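Local coordinates for 24-sterol C-methyltransferase (Haloferax volcanii, PDB 6F5Z), which probably transfers methyl groups from S-adenosyl-L-methionine to a substrate, working in complex with the Trm112 methyltransferase activator, at residues K17-E20 and D21-W24; H29-A32 and R33-V36; G67-S71 and P72-Q76; A208-E211 and R212-F216. One frame throughout, in Å; residues are numbered along the deposited sequence.

Interaction 1: residues K17-E20 and D21-W24; sequences KGME and DRHW. With SAH (S-adenosyl-L-homocysteine), chain G.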
loop_
_atom_site.group_PDB
_atom_site.type_symbol
_atom_site.label_atom_id
_atom_site.label_comp_id
_atom_site.label_asym_id
_atom_site.label_seq_id
_atom_site.Cartn_x
_atom_site.Cartn_y
_atom_site.Cartn_z
ATOM N N LYS B 17 -23.223 15.502 4.740
ATOM C CA LYS B 17 -22.805 15.779 3.371
ATOM C C LYS B 17 -21.622 16.743 3.375
ATOM O O LYS B 17 -20.769 16.672 2.496
ATOM C CB LYS B 17 -23.966 16.345 2.518
ATOM C CG LYS B 17 -25.058 15.316 2.186
ATOM C CD LYS B 17 -24.550 13.998 1.541
ATOM C CE LYS B 17 -24.276 14.077 0.057
ATOM N NZ LYS B 17 -23.979 12.726 -0.500
ATOM N N GLY B 18 -21.595 17.677 4.341
ATOM C CA GLY B 18 -20.485 18.624 4.460
ATOM C C GLY B 18 -19.198 17.887 4.825
ATOM O O GLY B 18 -18.144 18.154 4.239
ATOM N N MET B 19 -19.286 16.901 5.741
ATOM C CA MET B 19 -18.119 16.082 6.090
ATOM C C MET B 19 -17.671 15.321 4.844
ATOM O O MET B 19 -16.477 15.276 4.548
ATOM C CB MET B 19 -18.456 15.062 7.178
ATOM C CG MET B 19 -18.481 15.637 8.533
ATOM S SD MET B 19 -18.383 14.295 9.761
ATOM C CE MET B 19 -19.955 13.476 9.530
ATOM N N GLU B 20 -18.627 14.738 4.091
ATOM C CA GLU B 20 -18.293 13.998 2.879
ATOM C C GLU B 20 -17.547 14.896 1.917
ATOM O O GLU B 20 -16.504 14.512 1.386
ATOM C CB GLU B 20 -19.606 13.454 2.255
ATOM C CG GLU B 20 -19.454 13.002 0.813
ATOM C CD GLU B 20 -20.724 12.498 0.161
ATOM O OE1 GLU B 20 -21.658 12.080 0.885
ATOM O OE2 GLU B 20 -20.728 12.434 -1.092
ATOM N N ASP B 21 -18.086 16.109 1.674
ATOM C CA ASP B 21 -17.437 16.985 0.696
ATOM C C ASP B 21 -16.003 17.355 1.059
ATOM O O ASP B 21 -15.131 17.400 0.177
ATOM C CB ASP B 21 -18.287 18.243 0.443
ATOM C CG ASP B 21 -19.614 17.959 -0.249
ATOM O OD1 ASP B 21 -19.705 16.934 -0.975
ATOM O OD2 ASP B 21 -20.560 18.768 -0.076
ATOM N N ARG B 22 -15.755 17.571 2.352
ATOM C CA ARG B 22 -14.403 17.922 2.814
ATOM C C ARG B 22 -13.484 16.675 2.782
ATOM O O ARG B 22 -12.373 16.730 2.257
ATOM C CB ARG B 22 -14.432 18.469 4.253
ATOM C CG ARG B 22 -15.139 19.826 4.361
ATOM C CD ARG B 22 -14.971 20.491 5.724
ATOM N NE ARG B 22 -15.581 19.727 6.814
ATOM C CZ ARG B 22 -16.865 19.782 7.160
ATOM N NH1 ARG B 22 -17.317 19.050 8.168
ATOM N NH2 ARG B 22 -17.708 20.563 6.497
ATOM N N HIS B 23 -13.971 15.564 3.344
ATOM C CA HIS B 23 -13.155 14.360 3.456
ATOM C C HIS B 23 -12.857 13.717 2.123
ATOM O O HIS B 23 -11.781 13.112 1.955
ATOM C CB HIS B 23 -13.820 13.371 4.410
ATOM C CG HIS B 23 -13.907 13.952 5.787
ATOM N ND1 HIS B 23 -14.857 13.529 6.695
ATOM C CD2 HIS B 23 -13.184 14.954 6.346
ATOM C CE1 HIS B 23 -14.676 14.274 7.780
ATOM N NE2 HIS B 23 -13.680 15.134 7.620
ATOM N N TRP B 24 -13.776 13.877 1.142
ATOM C CA TRP B 24 -13.541 13.315 -0.193
ATOM C C TRP B 24 -12.253 13.826 -0.810
ATOM O O TRP B 24 -11.625 13.116 -1.614
ATOM C CB TRP B 24 -14.709 13.712 -1.121
ATOM C CG TRP B 24 -14.578 13.176 -2.515
ATOM C CD1 TRP B 24 -14.437 13.903 -3.668
ATOM C CD2 TRP B 24 -14.638 11.800 -2.909
ATOM N NE1 TRP B 24 -14.408 13.062 -4.757
ATOM C CE2 TRP B 24 -14.550 11.763 -4.316
ATOM C CE3 TRP B 24 -14.794 10.592 -2.205
ATOM C CZ2 TRP B 24 -14.558 10.553 -5.031
ATOM C CZ3 TRP B 24 -14.794 9.396 -2.908
ATOM C CH2 TRP B 24 -14.659 9.380 -4.300
HETATM N N SAH G . -16.234 8.346 7.498
HETATM C CA SAH G . -17.112 9.543 7.411
HETATM C CB SAH G . -17.596 10.094 8.811
HETATM C CG SAH G . -16.451 10.603 9.681
HETATM S SD SAH G . -17.089 11.249 11.272
HETATM C C SAH G . -16.442 10.700 6.625
HETATM O O SAH G . -15.256 10.421 6.155
HETATM O OXT SAH G . -16.992 11.763 6.455
HETATM C "C5'" SAH G . -16.906 9.840 12.392
HETATM C "C4'" SAH G . -18.009 8.807 12.254
HETATM O "O4'" SAH G . -17.677 7.689 13.119
HETATM C "C3'" SAH G . -19.357 9.355 12.738
HETATM O "O3'" SAH G . -20.411 9.116 11.805
HETATM C "C2'" SAH G . -19.529 8.716 14.120
HETATM O "O2'" SAH G . -20.879 8.518 14.537
HETATM C "C1'" SAH G . -18.779 7.394 13.962
HETATM N N9 SAH G . -18.249 6.840 15.210
HETATM C C8 SAH G . -17.414 7.466 16.104
HETATM N N7 SAH G . -17.056 6.714 17.116
HETATM C C5 SAH G . -17.693 5.506 16.871
HETATM C C6 SAH G . -17.724 4.283 17.579
HETATM N N6 SAH G . -17.097 4.076 18.745
HETATM N N1 SAH G . -18.468 3.273 17.062
HETATM C C2 SAH G . -19.150 3.488 15.928
HETATM N N3 SAH G . -19.198 4.591 15.176
HETATM C C4 SAH G . -18.436 5.573 15.701
#
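On helix 16-33, which lines the homocysteine end of the S-adenosyl-L-homocysteine pocket, Met19 and His23 stand one turn apart, side by side and pointing the same way, both in contact with the ligand. The ring of His23 donates through ND1 to the ligand carboxylate oxygen OXT at 2.8 Å; the bond is nearly straight (N-H...O 169°), and OXT lies in the ring plane at its edge. Met19 O sits over one face of the same ring, offset toward its rim, while also accepting from His23 N at 2.8 Å in the ordinary helical i to i+4 pattern. The imidazole is thus backed by its own helix and presents an N-H to the carboxylate. Met19 SD lies 3.6 Å from SAH SD, and the bend at chi3 (-68°) sets the CE methyl beside the same ligand sulfur. Met19 CG lies 3.6 Å from Arg22 NH1, and the guanidinium of Arg22 folds back over the helix so that Met19 CA and Gly18 O lie over one face. On the other flank Lys17 NZ forms a salt bridge with Glu20 OE1 at 2.8 Å, reaching it from above the carboxylate plane; Ser49 OG is hydrogen-bonded to the same oxygen. Backbone bonds such as Trp24 N to Glu20 O, 2.8 Å, continue the helix beneath these groups. Helix 51-60 packs on the side of Glu20, His23 and Trp24, mainly through Tyr51, whereas Trp10 of helix 3-11 covers Met19 and Arg22.

Interaction 2: residues H29-A32 and R33-V36; sequences HALA and RMPV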
loop_
_atom_site.group_PDB
_atom_site.type_symbol
_atom_site.label_atom_id
_atom_site.label_comp_id
_atom_site.label_asym_id
_atom_site.label_seq_id
_atom_site.Cartn_x
_atom_site.Cartn_y
_atom_site.Cartn_z
ATOM N N HIS B 29 -8.358 9.565 -2.968
ATOM C CA HIS B 29 -7.051 9.010 -3.328
ATOM C C HIS B 29 -6.783 7.748 -2.556
ATOM O O HIS B 29 -6.214 6.797 -3.105
ATOM C CB HIS B 29 -5.928 10.013 -3.049
ATOM C CG HIS B 29 -5.997 11.215 -3.932
ATOM N ND1 HIS B 29 -5.899 11.102 -5.307
ATOM C CD2 HIS B 29 -6.184 12.517 -3.609
ATOM C CE1 HIS B 29 -5.969 12.338 -5.781
ATOM N NE2 HIS B 29 -6.173 13.223 -4.802
ATOM N N ALA B 30 -7.170 7.722 -1.273
ATOM C CA ALA B 30 -6.942 6.512 -0.463
ATOM C C ALA B 30 -7.825 5.366 -0.982
ATOM O O ALA B 30 -7.367 4.235 -1.115
ATOM C CB ALA B 30 -7.267 6.790 1.001
ATOM N N LEU B 31 -9.096 5.657 -1.321
ATOM C CA LEU B 31 -10.000 4.627 -1.819
ATOM C C LEU B 31 -9.483 4.038 -3.119
ATOM O O LEU B 31 -9.591 2.822 -3.350
ATOM C CB LEU B 31 -11.405 5.203 -2.057
ATOM C CG LEU B 31 -12.121 5.543 -0.765
ATOM C CD1 LEU B 31 -13.285 6.546 -0.996
ATOM C CD2 LEU B 31 -12.648 4.293 -0.080
ATOM N N ALA B 32 -8.881 4.900 -3.966
ATOM C CA ALA B 32 -8.402 4.427 -5.266
ATOM C C ALA B 32 -7.273 3.429 -5.127
ATOM O O ALA B 32 -7.024 2.693 -6.098
ATOM C CB ALA B 32 -7.947 5.590 -6.131
ATOM N N ARG B 33 -6.595 3.398 -3.973
ATOM C CA ARG B 33 -5.455 2.502 -3.754
ATOM C C ARG B 33 -5.942 1.112 -3.367
ATOM O O ARG B 33 -5.125 0.161 -3.431
ATOM C CB ARG B 33 -4.560 3.051 -2.613
ATOM C CG ARG B 33 -3.854 4.311 -3.025
ATOM C CD ARG B 33 -3.021 4.919 -1.916
ATOM N NE ARG B 33 -2.576 6.264 -2.289
ATOM C CZ ARG B 33 -1.600 6.929 -1.680
ATOM N NH1 ARG B 33 -0.940 6.377 -0.674
ATOM N NH2 ARG B 33 -1.295 8.164 -2.060
ATOM N N MET B 34 -7.199 0.979 -2.842
ATOM C CA MET B 34 -7.639 -0.301 -2.279
ATOM C C MET B 34 -7.631 -1.398 -3.316
ATOM O O MET B 34 -8.157 -1.203 -4.418
ATOM C CB MET B 34 -9.012 -0.171 -1.608
ATOM C CG MET B 34 -8.950 0.731 -0.444
ATOM S SD MET B 34 -10.530 0.760 0.460
ATOM C CE MET B 34 -10.502 -0.872 1.305
ATOM N N PRO B 35 -7.062 -2.573 -2.959
ATOM C CA PRO B 35 -6.934 -3.666 -3.949
ATOM C C PRO B 35 -8.196 -4.517 -4.048
ATOM O O PRO B 35 -8.171 -5.740 -3.903
ATOM C CB PRO B 35 -5.774 -4.476 -3.358
ATOM C CG PRO B 35 -5.972 -4.345 -1.919
ATOM C CD PRO B 35 -6.412 -2.922 -1.674
ATOM N N VAL B 36 -9.319 -3.844 -4.270
ATOM C CA VAL B 36 -10.617 -4.510 -4.373
ATOM C C VAL B 36 -10.720 -5.289 -5.652
ATOM O O VAL B 36 -10.389 -4.766 -6.727
ATOM C CB VAL B 36 -11.710 -3.399 -4.362
ATOM C CG1 VAL B 36 -13.085 -3.961 -4.742
ATOM C CG2 VAL B 36 -11.759 -2.711 -3.006
HETATM O O HOH W 1 -4.119 7.298 -4.807
#
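Near the C-terminal part of helix 16-33 the backbone bonds are i to i+3, with Arg33 N bonded to Ala30 O and Met34 N to Leu31 O, both at 3.1 Å. Beyond them, Pro35 is the centre of an inverse gamma turn, closed by a weak bond from Val36 N to Met34 O. Arg33 runs extended from CG to NE, its aliphatic part starting beside the preceding turn: Arg33 CG is 3.4 Å from His29 O. That carbonyl does not bond directly to the guanidinium. A water donates to His29 O at 2.7 Å and accepts from Arg33 NE at 3.1 Å, lying in the guanidinium plane at its edge, so it bridges His29 O to Arg33 NE. The far end of Arg33 forms salt bridges through NH1 with Glu181 and Asp183; the two acids balance the charge of this buried guanidinium and help fix its position. Met34 lies alongside Leu31, both pointing the same way. With CG beside the backbone N (chi1 -65°) and chi2 extended, Met34 SD comes to 4.2 Å from Leu31 CD2, an apolar contact. Leu31 packs on helix 51-60 and, with Ala30 and Met34, on Trp108 of strand 104-110. Arg33 and Pro35 meet Tyr137 of strand 134-140, and Arg33 also packs on Arg33 of the second copy of this protein.

Interaction 3: residues G67-S71 and P72-Q76; sequences GLDGS and PEMVQ. With SAH (S-adenosyl-L-homocysteine), chain G.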
loop_
_atom_site.group_PDB
_atom_site.type_symbol
_atom_site.label_atom_id
_atom_site.label_comp_id
_atom_site.label_asym_id
_atom_site.label_seq_id
_atom_site.Cartn_x
_atom_site.Cartn_y
_atom_site.Cartn_z
ATOM N N GLY B 67 -21.998 -0.455 6.102
ATOM C CA GLY B 67 -21.612 0.821 6.685
ATOM C C GLY B 67 -22.065 0.834 8.131
ATOM O O GLY B 67 -23.274 0.862 8.412
ATOM N N LEU B 68 -21.106 0.716 9.044
ATOM C CA LEU B 68 -21.380 0.624 10.474
ATOM C C LEU B 68 -21.189 2.022 11.099
ATOM O O LEU B 68 -20.217 2.724 10.786
ATOM C CB LEU B 68 -20.417 -0.403 11.125
ATOM C CG LEU B 68 -20.533 -0.581 12.652
ATOM C CD1 LEU B 68 -20.214 -1.992 13.049
ATOM C CD2 LEU B 68 -19.526 0.336 13.429
ATOM N N ASP B 69 -22.120 2.431 11.984
ATOM C CA ASP B 69 -21.992 3.728 12.640
ATOM C C ASP B 69 -22.683 3.635 13.981
ATOM O O ASP B 69 -23.651 2.903 14.140
ATOM C CB ASP B 69 -22.567 4.866 11.793
ATOM C CG ASP B 69 -21.899 6.167 12.130
ATOM O OD1 ASP B 69 -22.280 6.790 13.162
ATOM O OD2 ASP B 69 -20.984 6.561 11.391
ATOM N N GLY B 70 -22.153 4.324 14.967
ATOM C CA GLY B 70 -22.772 4.322 16.293
ATOM C C GLY B 70 -23.929 5.308 16.408
ATOM O O GLY B 70 -24.603 5.340 17.442
ATOM N N SER B 71 -24.134 6.152 15.377
ATOM C CA SER B 71 -25.223 7.129 15.317
ATOM C C SER B 71 -26.371 6.593 14.456
ATOM O O SER B 71 -26.231 6.521 13.227
ATOM C CB SER B 71 -24.734 8.471 14.776
ATOM O OG SER B 71 -25.821 9.295 14.371
ATOM N N PRO B 72 -27.548 6.272 15.056
ATOM C CA PRO B 72 -28.685 5.800 14.238
ATOM C C PRO B 72 -29.125 6.802 13.172
ATOM O O PRO B 72 -29.466 6.383 12.066
ATOM C CB PRO B 72 -29.794 5.536 15.278
ATOM C CG PRO B 72 -29.039 5.317 16.572
ATOM C CD PRO B 72 -27.879 6.260 16.494
ATOM N N GLU B 73 -29.069 8.109 13.468
ATOM C CA GLU B 73 -29.425 9.172 12.509
ATOM C C GLU B 73 -28.460 9.168 11.310
ATOM O O GLU B 73 -28.870 9.356 10.159
ATOM C CB GLU B 73 -29.399 10.555 13.190
ATOM C CG GLU B 73 -30.574 10.805 14.130
ATOM C CD GLU B 73 -30.405 10.403 15.585
ATOM O OE1 GLU B 73 -31.044 11.057 16.442
ATOM O OE2 GLU B 73 -29.647 9.447 15.875
ATOM N N MET B 74 -27.160 8.941 11.599
ATOM C CA MET B 74 -26.152 8.899 10.555
ATOM C C MET B 74 -26.432 7.769 9.548
ATOM O O MET B 74 -26.395 8.026 8.334
ATOM C CB MET B 74 -24.757 8.718 11.167
ATOM C CG MET B 74 -23.662 9.143 10.271
ATOM S SD MET B 74 -23.546 10.922 9.907
ATOM C CE MET B 74 -22.775 11.557 11.440
ATOM N N VAL B 75 -26.712 6.558 10.040
ATOM C CA VAL B 75 -26.953 5.461 9.092
ATOM C C VAL B 75 -28.324 5.571 8.415
ATOM O O VAL B 75 -28.438 5.144 7.275
ATOM C CB VAL B 75 -26.685 4.050 9.612
ATOM C CG1 VAL B 75 -25.185 3.745 9.583
ATOM C CG2 VAL B 75 -27.280 3.846 11.001
ATOM N N GLN B 76 -29.323 6.231 9.067
ATOM C CA GLN B 76 -30.605 6.504 8.394
ATOM C C GLN B 76 -30.312 7.399 7.196
ATOM O O GLN B 76 -30.783 7.116 6.090
ATOM C CB GLN B 76 -31.581 7.221 9.353
ATOM C CG GLN B 76 -32.262 6.294 10.356
ATOM C CD GLN B 76 -32.926 7.057 11.481
ATOM O OE1 GLN B 76 -33.486 8.148 11.298
ATOM N NE2 GLN B 76 -32.881 6.494 12.679
HETATM N N SAH G . -16.234 8.346 7.498
HETATM C CA SAH G . -17.112 9.543 7.411
HETATM C CB SAH G . -17.596 10.094 8.811
HETATM C CG SAH G . -16.451 10.603 9.681
HETATM S SD SAH G . -17.089 11.249 11.272
HETATM C C SAH G . -16.442 10.700 6.625
HETATM O O SAH G . -15.256 10.421 6.155
HETATM O OXT SAH G . -16.992 11.763 6.455
HETATM C "C5'" SAH G . -16.906 9.840 12.392
HETATM C "C4'" SAH G . -18.009 8.807 12.254
HETATM O "O4'" SAH G . -17.677 7.689 13.119
HETATM C "C3'" SAH G . -19.357 9.355 12.738
HETATM O "O3'" SAH G . -20.411 9.116 11.805
HETATM C "C2'" SAH G . -19.529 8.716 14.120
HETATM O "O2'" SAH G . -20.879 8.518 14.537
HETATM C "C1'" SAH G . -18.779 7.394 13.962
HETATM N N9 SAH G . -18.249 6.840 15.210
HETATM C C8 SAH G . -17.414 7.466 16.104
HETATM N N7 SAH G . -17.056 6.714 17.116
HETATM C C5 SAH G . -17.693 5.506 16.871
HETATM C C6 SAH G . -17.724 4.283 17.579
HETATM N N6 SAH G . -17.097 4.076 18.745
HETATM N N1 SAH G . -18.468 3.273 17.062
HETATM C C2 SAH G . -19.150 3.488 15.928
HETATM N N3 SAH G . -19.198 4.591 15.176
HETATM C C4 SAH G . -18.436 5.573 15.701
#
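The carboxylate of Asp69 faces the ribose of S-adenosyl-L-homocysteine with both oxygens: OD1 accepts from SAH O2' at 2.6 Å and OD2 from SAH O3' at 2.7 Å. Asp69 is the acidic residue at the end of the second strand in the Rossmann-like methyltransferase fold, a position that in this family grips the ribose diol. Asp69 OD1 also takes the backbone N-H of Ser71 at 3.0 Å through its anti lone pair, an Asx turn, while OD2 is bonded to Gly48 N, so neighbouring backbone groups help fix the carboxylate's rotation. Strand 64-69 then passes into helix 72-80, the start of a beta-alpha-beta unit, and Ser71 is the N-cap. Its hydroxyl, swung anti to its own N (chi1 164°), accepts from Met74 N at 3.1 Å; Asp8 is a further hydrogen-bond partner of this OG. Ser71 O receives Val75 N at 3.2 Å, opening the regular helix. Met74, bent at both chi2 and chi3, brings its CE methyl to 3.4 Å from SAH O3'. On the helix side, Val75 CG1 rests 3.6 Å from Asp69 CB.

Interaction 4: residues A208-E211 and R212-F216; sequences AMVE and RYRTF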
loop_
_atom_site.group_PDB
_atom_site.type_symbol
_atom_site.label_atom_id
_atom_site.label_comp_id
_atom_site.label_asym_id
_atom_site.label_seq_id
_atom_site.Cartn_x
_atom_site.Cartn_y
_atom_site.Cartn_z
ATOM N N ALA B 208 0.447 28.230 8.077
ATOM C CA ALA B 208 -0.109 27.125 8.870
ATOM C C ALA B 208 -1.168 26.365 8.083
ATOM O O ALA B 208 -1.212 25.129 8.137
ATOM C CB ALA B 208 -0.703 27.681 10.172
ATOM N N MET B 209 -1.989 27.080 7.322
ATOM C CA MET B 209 -3.029 26.433 6.520
ATOM C C MET B 209 -2.377 25.583 5.426
ATOM O O MET B 209 -2.806 24.447 5.177
ATOM C CB MET B 209 -3.975 27.478 5.915
ATOM C CG MET B 209 -5.209 26.843 5.346
ATOM S SD MET B 209 -6.367 28.121 4.785
ATOM C CE MET B 209 -7.798 27.046 4.394
ATOM N N VAL B 210 -1.335 26.122 4.766
ATOM C CA VAL B 210 -0.655 25.373 3.701
ATOM C C VAL B 210 -0.055 24.114 4.326
ATOM O O VAL B 210 -0.198 23.038 3.752
ATOM C CB VAL B 210 0.444 26.227 3.016
ATOM C CG1 VAL B 210 1.327 25.375 2.107
ATOM C CG2 VAL B 210 -0.182 27.359 2.223
ATOM N N GLU B 211 0.607 24.235 5.484
ATOM C CA GLU B 211 1.229 23.087 6.146
ATOM C C GLU B 211 0.166 22.030 6.475
ATOM O O GLU B 211 0.353 20.850 6.166
ATOM C CB GLU B 211 1.966 23.542 7.414
ATOM C CG GLU B 211 2.766 22.434 8.049
ATOM C CD GLU B 211 3.459 22.903 9.312
ATOM O OE1 GLU B 211 2.767 23.416 10.224
ATOM O OE2 GLU B 211 4.704 22.805 9.359
ATOM N N ARG B 212 -0.978 22.451 7.013
ATOM C CA ARG B 212 -2.057 21.527 7.375
ATOM C C ARG B 212 -2.507 20.697 6.167
ATOM O O ARG B 212 -2.629 19.467 6.254
ATOM C CB ARG B 212 -3.284 22.274 7.963
ATOM C CG ARG B 212 -4.584 21.447 8.008
ATOM C CD ARG B 212 -4.477 20.244 8.948
ATOM N NE ARG B 212 -5.737 19.503 8.888
ATOM C CZ ARG B 212 -5.995 18.547 7.991
ATOM N NH1 ARG B 212 -5.070 18.184 7.109
ATOM N NH2 ARG B 212 -7.190 17.966 7.958
ATOM N N TYR B 213 -2.810 21.384 5.061
ATOM C CA TYR B 213 -3.452 20.707 3.941
ATOM C C TYR B 213 -2.526 20.215 2.857
ATOM O O TYR B 213 -2.784 19.134 2.317
ATOM C CB TYR B 213 -4.567 21.607 3.350
ATOM C CG TYR B 213 -5.699 21.835 4.341
ATOM C CD1 TYR B 213 -6.546 20.796 4.715
ATOM C CD2 TYR B 213 -5.932 23.094 4.896
ATOM C CE1 TYR B 213 -7.549 20.983 5.664
ATOM C CE2 TYR B 213 -6.949 23.290 5.837
ATOM C CZ TYR B 213 -7.761 22.233 6.204
ATOM O OH TYR B 213 -8.780 22.396 7.117
ATOM N N ARG B 214 -1.535 21.030 2.448
ATOM C CA ARG B 214 -0.671 20.638 1.328
ATOM C C ARG B 214 0.483 19.783 1.806
ATOM O O ARG B 214 0.956 18.966 1.007
ATOM C CB ARG B 214 -0.140 21.885 0.566
ATOM C CG ARG B 214 -1.224 22.870 0.088
ATOM C CD ARG B 214 -2.269 22.285 -0.859
ATOM N NE ARG B 214 -2.945 23.351 -1.589
ATOM C CZ ARG B 214 -4.210 23.740 -1.409
ATOM N NH1 ARG B 214 -5.002 23.098 -0.544
ATOM N NH2 ARG B 214 -4.690 24.783 -2.083
ATOM N N THR B 215 0.932 19.928 3.075
ATOM C CA THR B 215 2.101 19.199 3.568
ATOM C C THR B 215 1.709 17.979 4.379
ATOM O O THR B 215 2.142 16.878 4.042
ATOM C CB THR B 215 3.029 20.147 4.346
ATOM O OG1 THR B 215 3.406 21.240 3.503
ATOM C CG2 THR B 215 4.287 19.464 4.854
ATOM N N PHE B 216 0.973 18.166 5.479
ATOM C CA PHE B 216 0.594 17.042 6.358
ATOM C C PHE B 216 -0.547 16.232 5.738
ATOM O O PHE B 216 -0.451 15.017 5.572
ATOM C CB PHE B 216 0.145 17.550 7.741
ATOM C CG PHE B 216 1.201 18.274 8.553
ATOM C CD1 PHE B 216 2.546 18.002 8.368
ATOM C CD2 PHE B 216 0.846 19.254 9.479
ATOM C CE1 PHE B 216 3.531 18.634 9.143
ATOM C CE2 PHE B 216 1.825 19.862 10.289
ATOM C CZ PHE B 216 3.163 19.548 10.110
#
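Glu211 O is gripped by two backbone N-H groups: Phe216 N at 2.8 Å, almost straight at 172° and nearly along the C=O axis, and Thr215 N at 3.3 Å, weak. The first is an i to i+5 bond, and with it the end of helix 206-216 widens into a pi-type turn. Val210 O sits at the changeover, accepting from Arg214 N at 2.7 Å in the alpha pattern and from Thr215 N only weakly. The wider turn carries Phe216 against the side chain of Glu211. Extended from its backbone, with CG anti to N (chi1 -173°), Glu211 crosses the ring obliquely; its CG stands over one face, 3.8 Å from the centroid of the Phe216 ring, in a CH-pi contact. The carboxylate follows on over the ring's far end, its plane only 19° from that of the phenyl, and Glu211 CD comes within 3.5 Å of Phe216 CZ. One turn back, Met209 CG meets the Tyr213 ring at its edge, in plane and 3.8 Å from Tyr213 CD2. The CG of Arg212 lies over the centre of one face of that ring. The end of Arg214 leads away, and its NH1 is hydrogen-bonded to the carbonyls of Asp187 and Ile190. Phe216 also meets His148, which touches Glu211 as well. The near-parallel carboxylate would, if anything, be a poor electrostatic match for the ring's pi face; the polar hold here is the backbone bond from Phe216 N to Glu211 O, while the side-chain contact is dispersive and CH-pi in kind.

Overall arrangement
Along the chain the contacts follow in series. Interactions 1 and 2 both use helix 16-33, their centres 18 Å apart, and join through Trp24 CZ3 and Leu31 CD1 at 3.7 Å. Interactions 1 and 3, centres 16 Å apart, both touch the ligand; Met19 CE and Met74 CE meet at 3.9 Å, and the two contacts hold different portions of the same S-adenosyl-L-homocysteine, the carboxylate and the ribose. Interaction 4, on helix 206-216, touches none of the others and lies about 31 Å from interaction 3, centre to centre, on the other side of the chain's centre. Helix 16-33 and the end of strand 64-69 with its following turn thus both contribute to the cofactor site.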